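Local coordinates for ORF10 (Moritella marina, PDB 6RIW), which forms the ketosynthase-chain length factor didomain of a polyunsaturated fatty acid synthase and probably catalyses the condensation steps that elongate carrier-bound acyl chains, at residues 309-314 / 444-449; 327-332 / 433-438; 357-362 / 410-415. All coordinates share one frame; numbering follows the deposited sequence.

Contact 1 of 3, residues 309-314 / 444-449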
ATOM      1  N   LEU A 309      10.955   4.161  22.314  1.00 23.12           N
ATOM      2  CA  LEU A 309       9.828   3.318  22.702  1.00 21.41           C
ATOM      3  C   LEU A 309       9.864   1.963  21.999  1.00 19.98           C
ATOM      4  O   LEU A 309       9.627   0.929  22.630  1.00 20.04           O
ATOM      5  CB  LEU A 309       8.510   4.036  22.424  1.00 21.19           C
ATOM      6  CG  LEU A 309       7.233   3.236  22.709  1.00 20.85           C
ATOM      7  CD1 LEU A 309       7.072   2.878  24.211  1.00 24.57           C
ATOM      8  CD2 LEU A 309       6.009   3.989  22.192  1.00 22.51           C
ATOM      9  N   VAL A 310      10.148   1.936  20.693  1.00 20.46           N
ATOM     10  CA  VAL A 310      10.140   0.636  20.018  1.00 19.40           C
ATOM     11  C   VAL A 310      11.279  -0.252  20.528  1.00 20.58           C
ATOM     12  O   VAL A 310      11.127  -1.479  20.604  1.00 18.78           O
ATOM     13  CB  VAL A 310      10.167   0.796  18.480  1.00 22.76           C
ATOM     14  CG1 VAL A 310      11.578   1.023  17.950  1.00 22.84           C
ATOM     15  CG2 VAL A 310       9.557  -0.432  17.824  1.00 18.76           C
ATOM     16  N   TYR A 311      12.419   0.338  20.913  1.00 20.10           N
ATOM     17  CA  TYR A 311      13.482  -0.450  21.535  1.00 19.84           C
ATOM     18  C   TYR A 311      12.994  -1.087  22.829  1.00 19.58           C
ATOM     19  O   TYR A 311      13.214  -2.276  23.069  1.00 18.14           O
ATOM     20  CB  TYR A 311      14.709   0.412  21.848  1.00 22.17           C
ATOM     21  CG  TYR A 311      15.412   1.045  20.683  1.00 22.24           C
ATOM     22  CD1 TYR A 311      15.549   0.389  19.467  1.00 23.55           C
ATOM     23  CD2 TYR A 311      15.961   2.305  20.815  1.00 23.57           C
ATOM     24  CE1 TYR A 311      16.214   0.993  18.404  1.00 25.32           C
ATOM     25  CE2 TYR A 311      16.627   2.905  19.788  1.00 23.91           C
ATOM     26  CZ  TYR A 311      16.755   2.256  18.582  1.00 26.58           C
ATOM     27  OH  TYR A 311      17.405   2.903  17.562  1.00 25.57           O
ATOM     28  N   GLU A 312      12.371  -0.287  23.697  1.00 20.25           N
ATOM     29  CA  GLU A 312      11.872  -0.809  24.962  1.00 22.38           C
ATOM     30  C   GLU A 312      10.905  -1.955  24.723  1.00 22.01           C
ATOM     31  O   GLU A 312      11.051  -3.035  25.308  1.00 20.95           O
ATOM     32  CB  GLU A 312      11.199   0.305  25.764  1.00 23.73           C
ATOM     33  CG  GLU A 312      12.168   1.381  26.217  1.00 24.44           C
ATOM     34  CD  GLU A 312      11.477   2.639  26.698  1.00 31.15           C
ATOM     35  OE1 GLU A 312      10.253   2.770  26.484  1.00 29.76           O
ATOM     36  OE2 GLU A 312      12.162   3.502  27.297  1.00 34.24           O
ATOM     37  N   ARG A 313       9.945  -1.756  23.807  1.00 20.85           N
ATOM     38  CA  ARG A 313       8.945  -2.783  23.529  1.00 21.39           C
ATOM     39  C   ARG A 313       9.570  -4.028  22.923  1.00 20.25           C
ATOM     40  O   ARG A 313       9.102  -5.136  23.191  1.00 20.44           O
ATOM     41  CB  ARG A 313       7.856  -2.225  22.592  1.00 18.88           C
ATOM     42  CG  ARG A 313       6.953  -1.186  23.216  1.00 22.40           C
ATOM     43  CD  ARG A 313       5.898  -0.721  22.203  1.00 20.62           C
ATOM     44  NE  ARG A 313       4.881   0.145  22.786  1.00 23.42           N
ATOM     45  CZ  ARG A 313       4.044   0.882  22.057  1.00 23.60           C
ATOM     46  NH1 ARG A 313       4.121   0.839  20.725  1.00 22.70           N
ATOM     47  NH2 ARG A 313       3.142   1.654  22.643  1.00 20.40           N
ATOM     48  N   ALA A 314      10.634  -3.876  22.125  1.00 17.31           N
ATOM     49  CA  ALA A 314      11.214  -5.023  21.432  1.00 17.88           C
ATOM     50  C   ALA A 314      11.979  -5.933  22.383  1.00 21.76           C
ATOM     51  O   ALA A 314      11.857  -7.164  22.308  1.00 20.74           O
ATOM     52  CB  ALA A 314      12.144  -4.553  20.306  1.00 21.68           C
ATOM     53  N   ASN A 444       7.856   2.810  13.140  1.00 19.91           N
ATOM     54  CA  ASN A 444       9.079   2.211  13.644  1.00 18.47           C
ATOM     55  C   ASN A 444       8.916   0.716  13.845  1.00 18.11           C
ATOM     56  O   ASN A 444       7.836   0.237  14.214  1.00 18.68           O
ATOM     57  CB  ASN A 444       9.469   2.861  14.965  1.00 21.37           C
ATOM     58  CG  ASN A 444       9.543   4.361  14.851  1.00 23.11           C
ATOM     59  OD1 ASN A 444      10.215   4.883  13.962  1.00 24.96           O
ATOM     60  ND2 ASN A 444       8.840   5.070  15.732  1.00 23.14           N
ATOM     61  N   ALA A 445      10.006  -0.018  13.604  1.00 17.15           N
ATOM     62  CA  ALA A 445      10.082  -1.423  13.976  1.00 18.01           C
ATOM     63  C   ALA A 445      11.507  -1.752  14.397  1.00 18.05           C
ATOM     64  O   ALA A 445      12.471  -1.200  13.866  1.00 16.71           O
ATOM     65  CB  ALA A 445       9.657  -2.366  12.835  1.00 18.09           C
ATOM     66  N   HIS A 446      11.628  -2.672  15.347  1.00 19.49           N
ATOM     67  CA  HIS A 446      12.919  -3.211  15.754  1.00 17.45           C
ATOM     68  C   HIS A 446      12.748  -4.705  15.979  1.00 19.20           C
ATOM     69  O   HIS A 446      11.793  -5.128  16.639  1.00 20.42           O
ATOM     70  CB  HIS A 446      13.412  -2.515  17.028  1.00 19.12           C
ATOM     71  CG  HIS A 446      14.808  -2.898  17.426  1.00 21.65           C
ATOM     72  ND1 HIS A 446      15.931  -2.367  16.815  1.00 21.77           N
ATOM     73  CD2 HIS A 446      15.263  -3.741  18.389  1.00 19.08           C
ATOM     74  CE1 HIS A 446      17.015  -2.872  17.386  1.00 21.73           C
ATOM     75  NE2 HIS A 446      16.638  -3.702  18.347  1.00 20.68           N
ATOM     76  N   LEU A 447      13.629  -5.506  15.389  1.00 18.87           N
ATOM     77  CA  LEU A 447      13.588  -6.948  15.551  1.00 18.78           C
ATOM     78  C   LEU A 447      14.857  -7.398  16.258  1.00 19.47           C
ATOM     79  O   LEU A 447      15.939  -6.866  15.991  1.00 20.35           O
ATOM     80  CB  LEU A 447      13.463  -7.662  14.207  1.00 18.96           C
ATOM     81  CG  LEU A 447      12.172  -7.408  13.431  1.00 24.00           C
ATOM     82  CD1 LEU A 447      12.241  -8.102  12.077  1.00 20.57           C
ATOM     83  CD2 LEU A 447      10.966  -7.881  14.252  1.00 26.29           C
ATOM     84  N   VAL A 448      14.712  -8.357  17.168  1.00 18.28           N
ATOM     85  CA  VAL A 448      15.833  -8.928  17.913  1.00 19.18           C
ATOM     86  C   VAL A 448      16.094 -10.322  17.360  1.00 20.86           C
ATOM     87  O   VAL A 448      15.205 -11.187  17.384  1.00 21.92           O
ATOM     88  CB  VAL A 448      15.548  -8.963  19.423  1.00 19.94           C
ATOM     89  CG1 VAL A 448      16.802  -9.437  20.182  1.00 19.63           C
ATOM     90  CG2 VAL A 448      15.117  -7.593  19.889  1.00 20.09           C
ATOM     91  N   LEU A 449      17.299 -10.532  16.824  1.00 20.15           N
ATOM     92  CA  LEU A 449      17.668 -11.773  16.167  1.00 19.78           C
ATOM     93  C   LEU A 449      18.828 -12.436  16.903  1.00 24.30           C
ATOM     94  O   LEU A 449      19.703 -11.759  17.453  1.00 21.73           O
ATOM     95  CB  LEU A 449      18.084 -11.535  14.716  1.00 22.05           C
ATOM     96  CG  LEU A 449      17.246 -10.550  13.907  1.00 22.23           C
ATOM     97  CD1 LEU A 449      17.898 -10.347  12.538  1.00 23.70           C
ATOM     98  CD2 LEU A 449      15.846 -11.136  13.778  1.00 22.43           C
TER
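Tyr311 turns the edge of its ring to one face of His446 in a T-shaped pair, with centroids 5.2 Å apart and planes at 84°. The CD1/CE1 side of the phenol does the touching, with Tyr311 CE1 3.7 Å from His446 ND1. Ala314 meets the imidazole at its rim instead, its CB lying near the ring plane 3.7 Å from His446 CD2. The imidazole reaches both because its CG is anti to the backbone N (chi1 -173°), which sends the ring out from the strand toward the helix. Val310 fills the next place along: its CG1 lies against the CB atoms of both Asn444 and His446, while CG2 rests on the strand backbone, 3.9 Å from His446 N. At the far end Val448 CG2 closes on Ala314 CB at 4.3 Å. Residues 309-314 thus lie along strand residues 444-449 with axes 7.8 Å apart at 34°, a helix packed on the sheet of the ketosynthase half.

No hydrogen bond joins the two segments; the polar atoms find their partners in other parts of the chain. Asn444 ND2 bonds to Asp293, His446 ND1 to Ser436 OG and His446 NE2 to Tyr315 OH. With ND1 and NE2 both bonded, the rotation of the imidazole is probably fixed, so that it keeps one face turned to the edge of Tyr311.

Contact 2 of 3, residues 327-332 / 433-438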
ATOM      1  N   TYR A 327      25.405  -6.198  17.780  1.00 22.35           N
ATOM      2  CA  TYR A 327      25.443  -5.496  16.509  1.00 21.52           C
ATOM      3  C   TYR A 327      24.026  -5.040  16.203  1.00 22.69           C
ATOM      4  O   TYR A 327      23.077  -5.770  16.488  1.00 21.74           O
ATOM      5  CB  TYR A 327      25.958  -6.395  15.370  1.00 24.24           C
ATOM      6  CG  TYR A 327      25.834  -5.748  14.009  1.00 26.52           C
ATOM      7  CD1 TYR A 327      26.730  -4.768  13.604  1.00 24.76           C
ATOM      8  CD2 TYR A 327      24.810  -6.102  13.131  1.00 25.96           C
ATOM      9  CE1 TYR A 327      26.617  -4.158  12.368  1.00 26.74           C
ATOM     10  CE2 TYR A 327      24.697  -5.504  11.892  1.00 24.27           C
ATOM     11  CZ  TYR A 327      25.600  -4.534  11.511  1.00 27.83           C
ATOM     12  OH  TYR A 327      25.484  -3.921  10.274  1.00 29.43           O
ATOM     13  N   ILE A 328      23.887  -3.848  15.631  1.00 21.95           N
ATOM     14  CA  ILE A 328      22.585  -3.354  15.187  1.00 24.41           C
ATOM     15  C   ILE A 328      22.698  -2.919  13.732  1.00 24.92           C
ATOM     16  O   ILE A 328      23.544  -2.082  13.388  1.00 19.42           O
ATOM     17  CB  ILE A 328      22.082  -2.185  16.038  1.00 25.10           C
ATOM     18  CG1 ILE A 328      21.877  -2.630  17.483  1.00 28.82           C
ATOM     19  CG2 ILE A 328      20.785  -1.620  15.456  1.00 24.40           C
ATOM     20  CD1 ILE A 328      21.708  -1.484  18.409  1.00 32.48           C
ATOM     21  N   GLU A 329      21.839  -3.471  12.884  1.00 23.89           N
ATOM     22  CA  GLU A 329      21.733  -2.993  11.515  1.00 23.15           C
ATOM     23  C   GLU A 329      20.777  -1.811  11.549  1.00 24.44           C
ATOM     24  O   GLU A 329      19.585  -1.969  11.859  1.00 22.04           O
ATOM     25  CB  GLU A 329      21.265  -4.114  10.587  1.00 22.37           C
ATOM     26  CG  GLU A 329      20.889  -3.654   9.166  1.00 24.17           C
ATOM     27  CD  GLU A 329      22.074  -3.160   8.327  1.00 28.59           C
ATOM     28  OE1 GLU A 329      23.256  -3.477   8.639  1.00 22.92           O
ATOM     29  OE2 GLU A 329      21.801  -2.452   7.333  1.00 28.72           O
ATOM     30  N   CYS A 330      21.312  -0.618  11.313  1.00 20.87           N
ATOM     31  CA  CYS A 330      20.573   0.612  11.553  1.00 26.39           C
ATOM     32  C   CYS A 330      19.749   1.020  10.349  1.00 23.18           C
ATOM     33  O   CYS A 330      19.972   0.568   9.220  1.00 23.62           O
ATOM     34  CB  CYS A 330      21.519   1.755  11.909  1.00 25.94           C
ATOM     35  SG  CYS A 330      22.401   1.431  13.443  1.00 27.42           S
ATOM     36  N   HIS A 331      18.805   1.923  10.608  1.00 21.21           N
ATOM     37  CA  HIS A 331      18.005   2.492   9.531  1.00 24.14           C
ATOM     38  C   HIS A 331      18.833   3.445   8.666  1.00 27.84           C
ATOM     39  O   HIS A 331      18.608   3.523   7.448  1.00 24.98           O
ATOM     40  CB  HIS A 331      16.796   3.198  10.135  1.00 22.86           C
ATOM     41  CG  HIS A 331      16.033   4.028   9.153  1.00 26.80           C
ATOM     42  ND1 HIS A 331      15.269   3.469   8.152  1.00 27.49           N
ATOM     43  CD2 HIS A 331      15.920   5.370   9.014  1.00 26.40           C
ATOM     44  CE1 HIS A 331      14.717   4.434   7.435  1.00 26.11           C
ATOM     45  NE2 HIS A 331      15.096   5.596   7.937  1.00 30.20           N
ATOM     46  N   ALA A 332      19.812   4.135   9.278  1.00 24.43           N
ATOM     47  CA  ALA A 332      20.713   5.128   8.676  1.00 26.45           C
ATOM     48  C   ALA A 332      20.696   5.225   7.154  1.00 24.72           C
ATOM     49  O   ALA A 332      21.345   4.430   6.468  1.00 23.39           O
ATOM     50  CB  ALA A 332      22.153   4.846   9.108  1.00 25.24           C
ATOM     51  N   ALA A 433      21.706  -9.743  17.465  1.00 23.49           N
ATOM     52  CA  ALA A 433      21.686  -8.557  16.628  1.00 22.97           C
ATOM     53  C   ALA A 433      20.315  -7.902  16.688  1.00 24.38           C
ATOM     54  O   ALA A 433      19.297  -8.575  16.849  1.00 23.55           O
ATOM     55  CB  ALA A 433      22.040  -8.898  15.171  1.00 21.30           C
ATOM     56  N   GLY A 434      20.298  -6.579  16.555  1.00 23.28           N
ATOM     57  CA  GLY A 434      19.069  -5.836  16.350  1.00 23.89           C
ATOM     58  C   GLY A 434      18.978  -5.374  14.908  1.00 20.31           C
ATOM     59  O   GLY A 434      19.996  -5.190  14.237  1.00 23.18           O
ATOM     60  N   VAL A 435      17.754  -5.199  14.413  1.00 19.58           N
ATOM     61  CA  VAL A 435      17.529  -4.540  13.130  1.00 20.76           C
ATOM     62  C   VAL A 435      16.470  -3.470  13.340  1.00 20.02           C
ATOM     63  O   VAL A 435      15.389  -3.762  13.871  1.00 19.70           O
ATOM     64  CB  VAL A 435      17.078  -5.522  12.026  1.00 18.26           C
ATOM     65  CG1 VAL A 435      16.871  -4.762  10.705  1.00 20.03           C
ATOM     66  CG2 VAL A 435      18.072  -6.634  11.837  1.00 21.81           C
ATOM     67  N   SER A 436      16.773  -2.238  12.928  1.00 17.12           N
ATOM     68  CA  SER A 436      15.877  -1.101  13.087  1.00 20.89           C
ATOM     69  C   SER A 436      15.464  -0.557  11.725  1.00 21.48           C
ATOM     70  O   SER A 436      16.289  -0.459  10.806  1.00 20.04           O
ATOM     71  CB  SER A 436      16.527   0.029  13.922  1.00 24.89           C
ATOM     72  OG  SER A 436      17.102  -0.477  15.119  1.00 23.57           O
ATOM     73  N   VAL A 437      14.185  -0.205  11.590  1.00 21.46           N
ATOM     74  CA  VAL A 437      13.713   0.543  10.428  1.00 19.36           C
ATOM     75  C   VAL A 437      12.740   1.609  10.917  1.00 24.01           C
ATOM     76  O   VAL A 437      11.838   1.318  11.715  1.00 22.37           O
ATOM     77  CB  VAL A 437      13.067  -0.348   9.338  1.00 20.78           C
ATOM     78  CG1 VAL A 437      14.125  -1.151   8.607  1.00 22.99           C
ATOM     79  CG2 VAL A 437      12.028  -1.306   9.942  1.00 21.24           C
ATOM     80  N   PHE A 438      12.945   2.850  10.463  1.00 20.86           N
ATOM     81  CA  PHE A 438      12.155   4.005  10.899  1.00 20.21           C
ATOM     82  C   PHE A 438      11.599   4.728   9.667  1.00 26.73           C
ATOM     83  O   PHE A 438      12.280   5.567   9.069  1.00 28.34           O
ATOM     84  CB  PHE A 438      13.004   4.937  11.760  1.00 23.68           C
ATOM     85  CG  PHE A 438      13.665   4.261  12.945  1.00 23.47           C
ATOM     86  CD1 PHE A 438      12.948   3.411  13.780  1.00 24.79           C
ATOM     87  CD2 PHE A 438      15.004   4.496  13.234  1.00 25.24           C
ATOM     88  CE1 PHE A 438      13.548   2.807  14.883  1.00 26.83           C
ATOM     89  CE2 PHE A 438      15.613   3.903  14.324  1.00 26.59           C
ATOM     90  CZ  PHE A 438      14.892   3.051  15.152  1.00 28.19           C
TER
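Residues 327-329 and 433-435 pair as parallel strands through three backbone hydrogen bonds. Gly434 N donates to Tyr327 O (2.9 Å), Glu329 N to Gly434 O (2.9 Å), and Ser436 N to Glu329 O (3.0 Å), the last almost straight at 170°. Each of the three carbonyls also takes a CA-H...O contact, the shortest being Ala433 CA to Tyr327 O at 3.1 Å.

Side-chain packing is lighter. Ala433 CB lies at the edge of the Tyr327 ring, and Ile328 CG2 packs 3.9 Å from Ser436 OG, a hydroxyl that bonds to His446.

The charged group lies on the face of Tyr327 and Val435. Tyr327 OH donates to Glu329 OE1 (2.8 Å), which also forms a salt bridge with Lys380, while Glu329 OE2 accepts from Val362 N.

Beyond the ladder the contact passes to His331 and Phe438. With CG anti to the backbone N (chi1 170°), the imidazole lies over the end of the strand, and one of its faces receives both Phe438 O, 2.9 Å above the plane, and Phe438 CB in a CH-pi contact. That carbonyl is close to NE2 but stands over the ring, so the two are not hydrogen-bonded. Replacing His331 by an alanine would probably leave Phe438 O and CB without the ring over them and open a gap at the strand end.

The regular ladder of backbone bonds ends just before His331, which is placed by bonds from its N to Glu342 OE2 and its O to Lys363 NZ together with the packing on Phe438. It also touches Cys196, consistent with the first histidine of the ketosynthase Cys-His-His triad, Cys196 probably being the nucleophile.

Contact 3 of 3, residues 357-362 / 410-415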
ATOM      1  N   PRO A 357      26.940  -1.579  21.174  1.00 27.77           N
ATOM      2  CA  PRO A 357      26.994  -2.540  20.073  1.00 27.18           C
ATOM      3  C   PRO A 357      27.625  -1.919  18.837  1.00 22.57           C
ATOM      4  O   PRO A 357      27.609  -0.701  18.635  1.00 25.87           O
ATOM      5  CB  PRO A 357      25.517  -2.907  19.831  1.00 26.24           C
ATOM      6  CG  PRO A 357      24.740  -1.775  20.390  1.00 30.29           C
ATOM      7  CD  PRO A 357      25.557  -1.250  21.564  1.00 29.40           C
ATOM      8  N   LEU A 358      28.192  -2.788  18.003  1.00 25.74           N
ATOM      9  CA  LEU A 358      28.626  -2.375  16.677  1.00 24.69           C
ATOM     10  C   LEU A 358      27.413  -1.944  15.862  1.00 27.71           C
ATOM     11  O   LEU A 358      26.295  -2.397  16.109  1.00 24.04           O
ATOM     12  CB  LEU A 358      29.359  -3.518  15.973  1.00 26.53           C
ATOM     13  CG  LEU A 358      30.650  -3.948  16.678  1.00 28.82           C
ATOM     14  CD1 LEU A 358      31.428  -4.953  15.851  1.00 24.60           C
ATOM     15  CD2 LEU A 358      31.497  -2.712  17.006  1.00 26.97           C
ATOM     16  N   LEU A 359      27.640  -1.051  14.893  1.00 25.73           N
ATOM     17  CA  LEU A 359      26.565  -0.458  14.104  1.00 24.98           C
ATOM     18  C   LEU A 359      26.917  -0.496  12.625  1.00 28.88           C
ATOM     19  O   LEU A 359      28.088  -0.403  12.249  1.00 24.66           O
ATOM     20  CB  LEU A 359      26.301   0.992  14.508  1.00 25.68           C
ATOM     21  CG  LEU A 359      26.174   1.384  15.975  1.00 27.89           C
ATOM     22  CD1 LEU A 359      26.192   2.912  16.072  1.00 25.16           C
ATOM     23  CD2 LEU A 359      24.895   0.820  16.580  1.00 24.06           C
ATOM     24  N   GLY A 360      25.891  -0.609  11.774  1.00 21.73           N
ATOM     25  CA  GLY A 360      26.166  -0.698  10.349  1.00 22.34           C
ATOM     26  C   GLY A 360      24.922  -0.388   9.545  1.00 27.93           C
ATOM     27  O   GLY A 360      23.811  -0.360  10.081  1.00 20.87           O
ATOM     28  N   SER A 361      25.126  -0.155   8.241  1.00 23.83           N
ATOM     29  CA  SER A 361      24.018   0.131   7.323  1.00 24.91           C
ATOM     30  C   SER A 361      24.314  -0.359   5.913  1.00 24.20           C
ATOM     31  O   SER A 361      25.210   0.165   5.242  1.00 23.54           O
ATOM     32  CB  SER A 361      23.709   1.621   7.274  1.00 22.77           C
ATOM     33  OG  SER A 361      22.558   1.825   6.464  1.00 25.58           O
ATOM     34  N   VAL A 362      23.523  -1.329   5.451  1.00 21.63           N
ATOM     35  CA  VAL A 362      23.593  -1.809   4.076  1.00 21.62           C
ATOM     36  C   VAL A 362      23.013  -0.808   3.081  1.00 21.01           C
ATOM     37  O   VAL A 362      23.135  -1.002   1.864  1.00 20.41           O
ATOM     38  CB  VAL A 362      22.860  -3.167   3.991  1.00 21.46           C
ATOM     39  CG1 VAL A 362      21.343  -2.958   4.035  1.00 22.79           C
ATOM     40  CG2 VAL A 362      23.263  -3.948   2.738  1.00 21.99           C
ATOM     41  N   GLU A 410      34.313   4.238  16.485  1.00 31.03           N
ATOM     42  CA  GLU A 410      34.831   3.010  17.073  1.00 30.53           C
ATOM     43  C   GLU A 410      33.795   1.888  17.069  1.00 32.26           C
ATOM     44  O   GLU A 410      34.168   0.709  17.130  1.00 30.00           O
ATOM     45  CB  GLU A 410      35.320   3.270  18.504  1.00 38.86           C
ATOM     46  CG  GLU A 410      35.837   2.018  19.217  1.00 46.10           C
ATOM     47  CD  GLU A 410      36.988   2.290  20.169  1.00 57.91           C
ATOM     48  OE1 GLU A 410      38.092   1.735  19.940  1.00 60.87           O
ATOM     49  OE2 GLU A 410      36.782   3.045  21.147  1.00 59.70           O
ATOM     50  N   GLN A 411      32.508   2.215  16.988  1.00 30.83           N
ATOM     51  CA  GLN A 411      31.461   1.203  16.922  1.00 29.41           C
ATOM     52  C   GLN A 411      30.987   0.927  15.499  1.00 31.41           C
ATOM     53  O   GLN A 411      30.000   0.206  15.329  1.00 28.20           O
ATOM     54  CB  GLN A 411      30.260   1.617  17.777  1.00 30.36           C
ATOM     55  CG  GLN A 411      30.454   1.415  19.260  1.00 31.74           C
ATOM     56  CD  GLN A 411      31.337   2.497  19.875  1.00 34.72           C
ATOM     57  OE1 GLN A 411      31.162   3.688  19.609  1.00 31.07           O
ATOM     58  NE2 GLN A 411      32.297   2.078  20.696  1.00 34.71           N
ATOM     59  N   MET A 412      31.642   1.482  14.479  1.00 29.16           N
ATOM     60  CA  MET A 412      31.168   1.351  13.099  1.00 28.99           C
ATOM     61  C   MET A 412      32.205   0.676  12.208  1.00 28.48           C
ATOM     62  O   MET A 412      33.081   1.356  11.645  1.00 33.04           O
ATOM     63  CB  MET A 412      30.788   2.721  12.541  1.00 28.10           C
ATOM     64  CG  MET A 412      29.942   3.559  13.488  1.00 31.13           C
ATOM     65  SD  MET A 412      29.686   5.213  12.840  1.00 31.95           S
ATOM     66  CE  MET A 412      28.778   5.994  14.174  1.00 34.24           C
ATOM     67  N   PRO A 413      32.121  -0.637  12.015  1.00 29.73           N
ATOM     68  CA  PRO A 413      33.090  -1.333  11.156  1.00 29.63           C
ATOM     69  C   PRO A 413      33.098  -0.779   9.739  1.00 32.48           C
ATOM     70  O   PRO A 413      32.049  -0.605   9.112  1.00 29.77           O
ATOM     71  CB  PRO A 413      32.607  -2.790  11.181  1.00 31.74           C
ATOM     72  CG  PRO A 413      31.734  -2.894  12.378  1.00 33.33           C
ATOM     73  CD  PRO A 413      31.123  -1.550  12.593  1.00 30.58           C
ATOM     74  N   THR A 414      34.305  -0.500   9.242  1.00 27.61           N
ATOM     75  CA  THR A 414      34.546  -0.071   7.871  1.00 30.23           C
ATOM     76  C   THR A 414      35.359  -1.105   7.104  1.00 33.22           C
ATOM     77  O   THR A 414      35.782  -0.853   5.970  1.00 33.67           O
ATOM     78  CB  THR A 414      35.249   1.285   7.874  1.00 37.34           C
ATOM     79  OG1 THR A 414      36.531   1.140   8.505  1.00 37.53           O
ATOM     80  CG2 THR A 414      34.417   2.300   8.651  1.00 32.83           C
ATOM     81  N   THR A 415      35.572  -2.268   7.707  1.00 31.05           N
ATOM     82  CA  THR A 415      36.078  -3.460   7.049  1.00 33.33           C
ATOM     83  C   THR A 415      35.319  -4.643   7.625  1.00 31.46           C
ATOM     84  O   THR A 415      34.597  -4.512   8.616  1.00 34.14           O
ATOM     85  CB  THR A 415      37.588  -3.624   7.275  1.00 34.30           C
ATOM     86  OG1 THR A 415      38.088  -4.674   6.437  1.00 41.57           O
ATOM     87  CG2 THR A 415      37.862  -3.963   8.731  1.00 30.01           C
TER
HETATM   88  O   HOH W   1      29.472   0.153  10.055  1.00 36.06           O
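Leu359 N donates to Gln411 O at 2.7 Å, arriving nearly along the C=O axis although the N-H itself is bent (144°), while the two chains run briefly in the same direction, Leu358 beside Gln411 and Leu359 beside Met412. The same carbonyl takes a CA-H...O contact from Leu358 CA.

Leu358 lays its two branches along one side of the loop: CD1 packs on Pro413 CG (4.0 Å), whereas CD2 lies over the backbone of Gln411, 3.7 Å from its O. Leu359 extends to Met412, whose chain stays extended beyond CG and brings CE to within 4.4 Å of Leu359 CD1. Leu359 also touches Leu343 and Met346 of helix 336-350. Gln411 contributes its stem, CB and CG each lying 3.6 Å from Pro357 O. A bend at chi2 (77°) then takes the amide off, where OE1 accepts from Thr408 N.

Pro413 has no N-H to offer Leu359 O; instead Pro413 CD comes within 3.3 Å of Leu359 O. A water takes over, donating to Leu359 O (2.7 Å) and to Pro413 O, and so bridges the chains where a further backbone bond might have been expected.

The loop therefore covers the edge of strand 358-360 that faces away from strand 327-329, without becoming a regular strand itself. One direct bond and one water bridge carry the polar part; Pro357 O is buried against the aliphatic stem of Gln411 with no polar partner, a probable cost that the surrounding apolar packing has to offset.

In the fold
The three contacts follow one another across the ketosynthase half: helix 304-318 on strand 443-450, then strands 432-439, 327-329 and 358-360, and finally the loop 410-415. Contacts 1 and 2 have centres about 9 Å apart and are joined by Leu449 N to Ala433 O at 2.8 Å. Contacts 2 and 3, about 11 Å apart between centres, share Cys330 N to Gly360 O (2.8 Å). Contacts 1 and 3 do not touch, their nearest atoms being about 8 Å apart. The magnesium ion lies by contact 1, about 8 Å from the Val448 side chain, whereas contact 2 reaches the probable active site through His331.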